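Local coordinates for tylactone synthase starter module and modules 1 & 2 (Streptomyces fradiae, PDB 2Z5L), which acts as the first ketoreductase of the tylosin polyketide synthase, probably using NADPH to reduce a beta-keto intermediate and set the chirality of the product, at residues Ile84-Arg87 and Arg88-Ala92; Glu357-Glu360 and Thr361-Ala365; Leu66-Val69 and Leu70-Gly74; Met438-Gly441 and Ala442-Ser446. All blocks are in the same frame, centred on the assembly; numbering follows the deposited sequence.

How the interactions relate
From the N terminus the four contacts come in the order 3, 1, 2, 4, in series, with none nested or crossing; each is local, between residues three to five apart. Interaction 3 ends helix 60-71, and interaction 1 begins helix 88-99 beyond strand 80-81; their centres are about 27 Å apart. Interaction 2 lies within helix 356-376 of the ketoreductase domain. It is nearest to interaction 1, at about 5 Å between nearest atoms without touching, and both face helix 119-135. Interaction 4 starts helix 442-450, about 18 Å from interaction 2 between centres. Interactions 1 and 4 share a glutamate three residues after the N-cap that accepts from the N-cap N, approached differently.

Interaction 1 (Ile84-Arg87 and Arg88-Ala92); sequences IGAR and RAEVA
Glu90 folds back from the first turn of helix 88-99 to reach the backbone of Arg87, and its side chain can be followed atom by atom. CB packs against the carbonyl at 3.3 Å from Arg87 O. CG stands opposite the residue's own carbonyl carbon (chi1 -54°), which starts the chain back toward the residue before the helix. Beyond it the extended chain carries CD to 3.3 Å from Arg87 N. OE2 then accepts from Arg87 N at 2.9 Å, the N-H reaching it from above the carboxylate plane, and also lies 3.1 Å from Arg87 CB. The second oxygen, Glu90 OE1, approaches Ala86, the residue before the N-cap, 3.8 Å from Ala86 CA. Arg87 is the N-cap and Glu90 the third helical residue, so this bond is the glutamate half of a capping box, the N-cap side chain making no matching half; the N-cap carbonyl is engaged as well, Arg87 O accepting from Val91 N at 2.8 Å and weakly from Glu90 N. The guanidinium of Arg87 lies almost coplanar with the carboxylate, yet Arg87 NE is 5.0 Å from Glu90 OE2, so any attraction between the charges acts at a distance. Flanking the cap, Ala86 CB meets Val91 CG2 at 3.8 Å, an apolar pairing across the helix start in the positions of a hydrophobic staple. Arg88 heads elsewhere, joining Asp134 in a salt bridge and the carbonyl of Asp352 in a hydrogen bond, while Val91 also packs on Val82.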
loop_
_atom_site.group_PDB
_atom_site.type_symbol
_atom_site.label_atom_id
_atom_site.label_comp_id
_atom_site.label_asym_id
_atom_site.label_seq_id
_atom_site.Cartn_x
_atom_site.Cartn_y
_atom_site.Cartn_z
ATOM N N ILE A 84 -6.492 20.139 -7.835
ATOM C CA ILE A 84 -5.492 19.083 -7.761
ATOM C C ILE A 84 -4.171 19.820 -7.988
ATOM O O ILE A 84 -4.134 20.812 -8.712
ATOM C CB ILE A 84 -5.769 18.046 -8.856
ATOM C CG1 ILE A 84 -7.179 17.497 -8.647
ATOM C CG2 ILE A 84 -4.754 16.917 -8.810
ATOM C CD1 ILE A 84 -7.707 16.694 -9.809
ATOM N N GLY A 85 -3.096 19.375 -7.350
ATOM C CA GLY A 85 -1.842 20.082 -7.515
ATOM C C GLY A 85 -1.636 21.088 -6.387
ATOM O O GLY A 85 -0.500 21.473 -6.098
ATOM N N ALA A 86 -2.719 21.517 -5.735
ATOM C CA ALA A 86 -2.600 22.480 -4.631
ATOM C C ALA A 86 -1.738 21.932 -3.488
ATOM O O ALA A 86 -1.870 20.766 -3.109
ATOM C CB ALA A 86 -3.993 22.871 -4.102
ATOM N N ARG A 87 -0.838 22.772 -2.966
ATOM C CA ARG A 87 0.060 22.393 -1.860
ATOM C C ARG A 87 -0.562 22.724 -0.500
ATOM O O ARG A 87 -1.487 23.531 -0.428
ATOM C CB ARG A 87 1.417 23.093 -2.025
ATOM C CG ARG A 87 2.399 22.280 -2.862
ATOM C CD ARG A 87 3.204 23.126 -3.847
ATOM N NE ARG A 87 4.140 22.278 -4.588
ATOM C CZ ARG A 87 5.262 21.775 -4.079
ATOM N NH1 ARG A 87 5.601 22.045 -2.822
ATOM N NH2 ARG A 87 6.036 20.988 -4.821
ATOM N N ARG A 88 -0.052 22.107 0.569
ATOM C CA ARG A 88 -0.607 22.299 1.911
ATOM C C ARG A 88 -0.858 23.747 2.304
ATOM O O ARG A 88 -1.932 24.092 2.794
ATOM C CB ARG A 88 0.269 21.614 2.985
ATOM C CG ARG A 88 1.748 22.003 3.001
ATOM C CD ARG A 88 2.560 21.130 3.973
ATOM N NE ARG A 88 2.158 21.262 5.385
ATOM C CZ ARG A 88 2.696 20.547 6.379
ATOM N NH1 ARG A 88 3.647 19.659 6.130
ATOM N NH2 ARG A 88 2.284 20.706 7.620
ATOM N N ALA A 89 0.138 24.593 2.088
ATOM C CA ALA A 89 0.011 25.998 2.418
ATOM C C ALA A 89 -1.185 26.594 1.691
ATOM O O ALA A 89 -1.916 27.390 2.264
ATOM C CB ALA A 89 1.299 26.749 2.036
ATOM N N GLU A 90 -1.384 26.219 0.429
ATOM C CA GLU A 90 -2.512 26.749 -0.333
ATOM C C GLU A 90 -3.816 26.177 0.206
ATOM O O GLU A 90 -4.777 26.910 0.426
ATOM C CB GLU A 90 -2.384 26.384 -1.808
ATOM C CG GLU A 90 -1.067 26.795 -2.448
ATOM C CD GLU A 90 -0.783 26.032 -3.725
ATOM O OE1 GLU A 90 -1.614 26.118 -4.665
ATOM O OE2 GLU A 90 0.267 25.344 -3.791
ATOM N N VAL A 91 -3.838 24.869 0.428
ATOM C CA VAL A 91 -5.041 24.230 0.925
ATOM C C VAL A 91 -5.416 24.769 2.302
ATOM O O VAL A 91 -6.598 24.971 2.591
ATOM C CB VAL A 91 -4.873 22.701 0.966
ATOM C CG1 VAL A 91 -6.191 22.037 1.329
ATOM C CG2 VAL A 91 -4.387 22.213 -0.383
ATOM N N ALA A 92 -4.422 25.021 3.152
ATOM C CA ALA A 92 -4.715 25.572 4.477
ATOM C C ALA A 92 -5.486 26.888 4.290
ATOM O O ALA A 92 -6.494 27.119 4.955
ATOM C CB ALA A 92 -3.411 25.819 5.260
#

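Interaction 2 (Glu357-Glu360 and Thr361-Ala365); sequences ESFE and TVRGA
Phe359 and Arg363, one turn apart on helix 356-376, put a ring and a guanidinium in almost the same orientation, their planes 5° apart. The contact runs through the aliphatic part of the arginine: Arg363 CD sits 3.3 Å from Phe359 CE1, approaching the ring obliquely. CD is placed by the first torsion of Arg363, whose CG lies between the backbone N and the carbonyl carbon (chi1 67°), with chi2 extended; a bend at chi3 then directs NE and the guanidinium beyond it. Glu360 runs alongside Arg363, pointing the same way, with the carboxylate turned 36° from the guanidinium. Glu360 OE2 comes within 3.4 Å of Arg363 CD and lies at the edge of the phenyl ring, in its plane. The opposite charges do not bridge, Glu360 OE1 and Arg363 NH1 being 4.3 Å apart; Glu360 OE2 instead makes a salt bridge with Arg123. On another side of the helix, Thr361 OG1 donates to Glu357 O at 3.1 Å from above the carbonyl plane, in addition to the regular bond from Thr361 N at 2.9 Å, so two donors from Thr361 share that oxygen. Phe359 continues outward onto helices 119-135, 160-175 and 402-419. The arrangement is that of a helix buried on one side in a Rossmann-type fold, here connecting the parallel strands 338-341 and 386-391.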
loop_
_atom_site.group_PDB
_atom_site.type_symbol
_atom_site.label_atom_id
_atom_site.label_comp_id
_atom_site.label_asym_id
_atom_site.label_seq_id
_atom_site.Cartn_x
_atom_site.Cartn_y
_atom_site.Cartn_z
ATOM N N GLU A 357 8.708 16.193 -1.978
ATOM C CA GLU A 357 9.914 15.554 -2.502
ATOM C C GLU A 357 10.098 14.154 -1.920
ATOM O O GLU A 357 10.418 13.216 -2.645
ATOM C CB GLU A 357 11.161 16.391 -2.172
ATOM C CG GLU A 357 11.241 17.754 -2.882
ATOM C CD GLU A 357 10.204 18.763 -2.384
ATOM O OE1 GLU A 357 10.061 19.834 -3.025
ATOM O OE2 GLU A 357 9.542 18.490 -1.354
ATOM N N SER A 358 9.904 14.015 -0.606
ATOM C CA SER A 358 10.078 12.708 0.038
ATOM C C SER A 358 9.104 11.658 -0.507
ATOM O O SER A 358 9.459 10.488 -0.665
ATOM C CB SER A 358 9.927 12.828 1.566
ATOM O OG SER A 358 8.638 13.293 1.944
ATOM N N PHE A 359 7.881 12.091 -0.801
ATOM C CA PHE A 359 6.858 11.192 -1.330
ATOM C C PHE A 359 7.279 10.663 -2.699
ATOM O O PHE A 359 6.986 9.522 -3.066
ATOM C CB PHE A 359 5.504 11.913 -1.427
ATOM C CG PHE A 359 4.381 11.042 -1.930
ATOM C CD1 PHE A 359 4.114 10.930 -3.295
ATOM C CD2 PHE A 359 3.591 10.333 -1.040
ATOM C CE1 PHE A 359 3.064 10.113 -3.765
ATOM C CE2 PHE A 359 2.541 9.518 -1.493
ATOM C CZ PHE A 359 2.281 9.410 -2.861
ATOM N N GLU A 360 7.975 11.498 -3.459
ATOM C CA GLU A 360 8.429 11.084 -4.776
ATOM C C GLU A 360 9.631 10.188 -4.665
ATOM O O GLU A 360 9.760 9.198 -5.378
ATOM C CB GLU A 360 8.771 12.302 -5.635
ATOM C CG GLU A 360 7.554 12.996 -6.192
ATOM C CD GLU A 360 6.684 12.038 -6.996
ATOM O OE1 GLU A 360 7.155 11.504 -8.035
ATOM O OE2 GLU A 360 5.531 11.809 -6.571
ATOM N N THR A 361 10.527 10.546 -3.763
ATOM C CA THR A 361 11.734 9.764 -3.575
ATOM C C THR A 361 11.368 8.347 -3.160
ATOM O O THR A 361 11.995 7.375 -3.586
ATOM C CB THR A 361 12.614 10.427 -2.514
ATOM O OG1 THR A 361 13.073 11.693 -3.011
ATOM C CG2 THR A 361 13.797 9.550 -2.177
ATOM N N VAL A 362 10.316 8.229 -2.357
ATOM C CA VAL A 362 9.895 6.923 -1.882
ATOM C C VAL A 362 9.210 6.076 -2.941
ATOM O O VAL A 362 9.441 4.862 -3.025
ATOM C CB VAL A 362 8.986 7.067 -0.649
ATOM C CG1 VAL A 362 8.400 5.700 -0.242
ATOM C CG2 VAL A 362 9.802 7.639 0.486
ATOM N N ARG A 363 8.368 6.697 -3.762
ATOM C CA ARG A 363 7.686 5.909 -4.788
ATOM C C ARG A 363 8.525 5.657 -6.032
ATOM O O ARG A 363 8.320 4.663 -6.728
ATOM C CB ARG A 363 6.351 6.552 -5.172
ATOM C CG ARG A 363 6.443 7.865 -5.881
ATOM C CD ARG A 363 5.074 8.515 -5.858
ATOM N NE ARG A 363 4.065 7.611 -6.406
ATOM C CZ ARG A 363 3.875 7.416 -7.707
ATOM N NH1 ARG A 363 4.627 8.075 -8.577
ATOM N NH2 ARG A 363 2.951 6.563 -8.138
ATOM N N GLY A 364 9.490 6.533 -6.295
ATOM C CA GLY A 364 10.335 6.366 -7.469
ATOM C C GLY A 364 10.790 4.943 -7.752
ATOM O O GLY A 364 10.365 4.316 -8.738
ATOM N N ALA A 365 11.654 4.414 -6.892
ATOM C CA ALA A 365 12.174 3.056 -7.088
ATOM C C ALA A 365 11.120 1.968 -6.954
ATOM O O ALA A 365 11.106 0.986 -7.714
ATOM C CB ALA A 365 13.305 2.782 -6.098
#

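Interaction 3 (Leu66-Val69 and Leu70-Gly74); sequences LTTV and LSERG
Ser71 and Thr67 meet through one carbonyl oxygen. Thr67 O accepts from Ser71 N at 2.9 Å, and from Ser71 OG, also at 2.9 Å; the two donors come from opposite faces of the carbonyl plane, the hydroxyl standing 36° out of it. The hydroxyl is placed there because OG points opposite Ser71's own carbonyl carbon, on the side of its backbone N (chi1 -69°); it has a second, weak bond to the carbonyl of Ala75. Beside this pair, Leu70 lays its CG against the preceding turn, 3.2 Å from Leu66 O, while Leu70 N donates to that same oxygen. Glu72 N closes the next turn onto Thr68 O at 3.0 Å. The Glu72 chain runs side by side with Thr68 in the same direction, its CG 3.1 Å from Thr68 O, whereas the nearest approach between side-chain ends is the looser 4.1 Å from Thr68 CG2 to Glu72 OE1. These bonds finish helix 60-71, the helix of the beta-alpha-beta unit between strands 49-54 and 80-81: Glu72 is the first residue to leave helical angles, and Gly74 follows with a positive phi of 79°. Arg73 folds its CG back to 3.4 Å from Val69 O, its guanidinium lying obliquely to that oxygen, and NE makes a long, weak ion pair with Glu218. Further out, the hydroxyls of Thr67 and Thr68 both bond to the carbonyl of Asp64, and that of Thr67 also to Leu63 O. Leu66 and Leu70 pack on Leu52 of strand 49-54, and Val69 rests on helix 214-224.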
loop_
_atom_site.group_PDB
_atom_site.type_symbol
_atom_site.label_atom_id
_atom_site.label_comp_id
_atom_site.label_asym_id
_atom_site.label_seq_id
_atom_site.Cartn_x
_atom_site.Cartn_y
_atom_site.Cartn_z
ATOM N N LEU A 66 -24.668 14.485 -2.787
ATOM C CA LEU A 66 -24.175 14.303 -1.416
ATOM C C LEU A 66 -24.798 15.279 -0.428
ATOM O O LEU A 66 -25.158 14.900 0.685
ATOM C CB LEU A 66 -22.650 14.452 -1.361
ATOM C CG LEU A 66 -21.768 13.279 -1.813
ATOM C CD1 LEU A 66 -20.303 13.679 -1.703
ATOM C CD2 LEU A 66 -22.044 12.048 -0.943
ATOM N N THR A 67 -24.906 16.540 -0.834
ATOM C CA THR A 67 -25.489 17.571 0.016
ATOM C C THR A 67 -26.864 17.132 0.515
ATOM O O THR A 67 -27.168 17.229 1.705
ATOM C CB THR A 67 -25.629 18.900 -0.761
ATOM O OG1 THR A 67 -26.075 18.625 -2.094
ATOM C CG2 THR A 67 -24.294 19.623 -0.830
ATOM N N THR A 68 -27.683 16.630 -0.403
ATOM C CA THR A 68 -29.032 16.176 -0.077
ATOM C C THR A 68 -29.024 15.036 0.937
ATOM O O THR A 68 -29.647 15.122 1.997
ATOM C CB THR A 68 -29.770 15.693 -1.343
ATOM O OG1 THR A 68 -29.690 16.704 -2.354
ATOM C CG2 THR A 68 -31.233 15.409 -1.030
ATOM N N VAL A 69 -28.313 13.965 0.598
ATOM C CA VAL A 69 -28.222 12.796 1.462
ATOM C C VAL A 69 -27.720 13.158 2.861
ATOM O O VAL A 69 -28.283 12.720 3.865
ATOM C CB VAL A 69 -27.285 11.733 0.850
ATOM C CG1 VAL A 69 -27.281 10.487 1.714
ATOM C CG2 VAL A 69 -27.733 11.396 -0.564
ATOM N N LEU A 70 -26.663 13.966 2.919
ATOM C CA LEU A 70 -26.085 14.382 4.193
ATOM C C LEU A 70 -27.036 15.251 5.024
ATOM O O LEU A 70 -27.197 15.034 6.228
ATOM C CB LEU A 70 -24.769 15.134 3.958
ATOM C CG LEU A 70 -23.603 14.319 3.394
ATOM C CD1 LEU A 70 -22.421 15.230 3.092
ATOM C CD2 LEU A 70 -23.209 13.246 4.393
ATOM N N SER A 71 -27.657 16.237 4.380
ATOM C CA SER A 71 -28.589 17.132 5.061
ATOM C C SER A 71 -29.762 16.353 5.644
ATOM O O SER A 71 -30.218 16.639 6.753
ATOM C CB SER A 71 -29.115 18.198 4.096
ATOM O OG SER A 71 -28.095 19.115 3.738
ATOM N N GLU A 72 -30.252 15.372 4.897
ATOM C CA GLU A 72 -31.360 14.566 5.379
ATOM C C GLU A 72 -30.920 13.737 6.577
ATOM O O GLU A 72 -31.622 12.814 6.988
ATOM C CB GLU A 72 -31.871 13.637 4.282
ATOM C CG GLU A 72 -32.445 14.354 3.075
ATOM C CD GLU A 72 -33.063 13.390 2.084
ATOM O OE1 GLU A 72 -32.353 12.468 1.628
ATOM O OE2 GLU A 72 -34.260 13.555 1.766
ATOM N N ARG A 73 -29.758 14.062 7.134
ATOM C CA ARG A 73 -29.233 13.341 8.288
ATOM C C ARG A 73 -28.813 14.300 9.385
ATOM O O ARG A 73 -28.078 13.932 10.304
ATOM C CB ARG A 73 -28.048 12.474 7.876
ATOM C CG ARG A 73 -28.444 11.310 7.004
ATOM C CD ARG A 73 -27.233 10.554 6.528
ATOM N NE ARG A 73 -27.608 9.237 6.034
ATOM C CZ ARG A 73 -27.971 8.227 6.815
ATOM N NH1 ARG A 73 -28.003 8.384 8.132
ATOM N NH2 ARG A 73 -28.311 7.064 6.277
ATOM N N GLY A 74 -29.299 15.530 9.280
ATOM C CA GLY A 74 -28.975 16.544 10.263
ATOM C C GLY A 74 -27.595 17.114 10.018
ATOM O O GLY A 74 -26.826 17.348 10.952
#

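Interaction 4 (Met438-Gly441 and Ala442-Ser446); sequences MAAG and AGEES
The N terminus of helix 442-450 is capped by a glutamate of its own first turn, with Gly441 as the N-cap residue. Glu444, third in the helix, reaches back so that OE1 accepts from Gly441 N at a short 2.6 Å. The bond is nearly straight, 163° at the hydrogen, and uses the anti lone pair, the one turned away from the other oxygen. A bend at chi2 (56°) turns the carboxylate to Gly441 N. The backbone itself sets Glu444 CB 3.5 Å from CB of Ala440, the residue before the N-cap. The second oxygen, Glu444 OE2, is held by Gln401, so both ends of the carboxylate have a partner. The helix's first regular bond runs from Glu445 N to Gly441 O at 2.9 Å. Glu445 CG passes 3.0 Å from the same oxygen, and its extended chain continues to a water, which donates both to Glu445 OE2 at 2.6 Å and to Ala440 O at 3.0 Å. A carboxylate and a loop carbonyl are thereby joined through solvent at the protein surface, though both residues touch a crystal neighbour. Deeper in, Asn398 bonds to the carbonyl of Gly443. The glutamate-to-backbone bond is the N3-side-chain half of a capping box, the only half a glycine N-cap allows; its helix, following strand 426-430, probably corresponds to the lid helix typical of polyketide ketoreductases, beside the substrate groove.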
loop_
_atom_site.group_PDB
_atom_site.type_symbol
_atom_site.label_atom_id
_atom_site.label_comp_id
_atom_site.label_asym_id
_atom_site.label_seq_id
_atom_site.Cartn_x
_atom_site.Cartn_y
_atom_site.Cartn_z
ATOM N N MET A 438 19.714 -5.577 7.189
ATOM C CA MET A 438 18.392 -4.971 7.097
ATOM C C MET A 438 18.302 -3.711 7.951
ATOM O O MET A 438 18.128 -3.785 9.167
ATOM C CB MET A 438 17.313 -5.970 7.519
ATOM C CG MET A 438 17.133 -7.133 6.556
ATOM S SD MET A 438 16.818 -6.595 4.865
ATOM C CE MET A 438 15.665 -5.253 5.147
ATOM N N ALA A 439 18.422 -2.555 7.306
ATOM C CA ALA A 439 18.393 -1.272 8.013
ATOM C C ALA A 439 16.987 -0.934 8.527
ATOM O O ALA A 439 16.005 -1.003 7.787
ATOM C CB ALA A 439 18.890 -0.165 7.096
ATOM N N ALA A 440 16.886 -0.572 9.800
ATOM C CA ALA A 440 15.591 -0.234 10.376
ATOM C C ALA A 440 15.569 1.197 10.891
ATOM O O ALA A 440 16.561 1.683 11.438
ATOM C CB ALA A 440 15.253 -1.195 11.505
ATOM N N GLY A 441 14.432 1.865 10.716
ATOM C CA GLY A 441 14.299 3.236 11.164
ATOM C C GLY A 441 13.136 3.380 12.115
ATOM O O GLY A 441 12.684 2.396 12.710
ATOM N N ALA A 442 12.641 4.606 12.252
ATOM C CA ALA A 442 11.522 4.861 13.145
ATOM C C ALA A 442 10.342 3.939 12.825
ATOM O O ALA A 442 9.680 3.432 13.733
ATOM C CB ALA A 442 11.084 6.346 13.058
ATOM N N GLY A 443 10.078 3.718 11.541
ATOM C CA GLY A 443 8.969 2.856 11.157
ATOM C C GLY A 443 9.075 1.406 11.622
ATOM O O GLY A 443 8.114 0.848 12.166
ATOM N N GLU A 444 10.225 0.781 11.399
ATOM C CA GLU A 444 10.416 -0.600 11.816
ATOM C C GLU A 444 10.365 -0.634 13.347
ATOM O O GLU A 444 9.816 -1.564 13.939
ATOM C CB GLU A 444 11.766 -1.126 11.313
ATOM C CG GLU A 444 11.889 -1.223 9.775
ATOM C CD GLU A 444 11.618 0.100 9.081
ATOM O OE1 GLU A 444 12.266 1.123 9.423
ATOM O OE2 GLU A 444 10.753 0.121 8.185
ATOM N N GLU A 445 10.933 0.398 13.965
ATOM C CA GLU A 445 10.961 0.529 15.419
ATOM C C GLU A 445 9.543 0.549 15.998
ATOM O O GLU A 445 9.299 0.008 17.073
ATOM C CB GLU A 445 11.704 1.810 15.821
ATOM C CG GLU A 445 13.210 1.730 15.639
ATOM C CD GLU A 445 13.904 3.064 15.841
ATOM O OE1 GLU A 445 13.380 3.918 16.594
ATOM O OE2 GLU A 445 14.988 3.264 15.258
ATOM N N SER A 446 8.613 1.170 15.280
ATOM C CA SER A 446 7.240 1.235 15.745
ATOM C C SER A 446 6.552 -0.110 15.631
ATOM O O SER A 446 5.851 -0.531 16.553
ATOM C CB SER A 446 6.444 2.267 14.962
ATOM O OG SER A 446 5.072 2.199 15.315
HETATM O O HOH W 1 16.994 1.763 14.436
#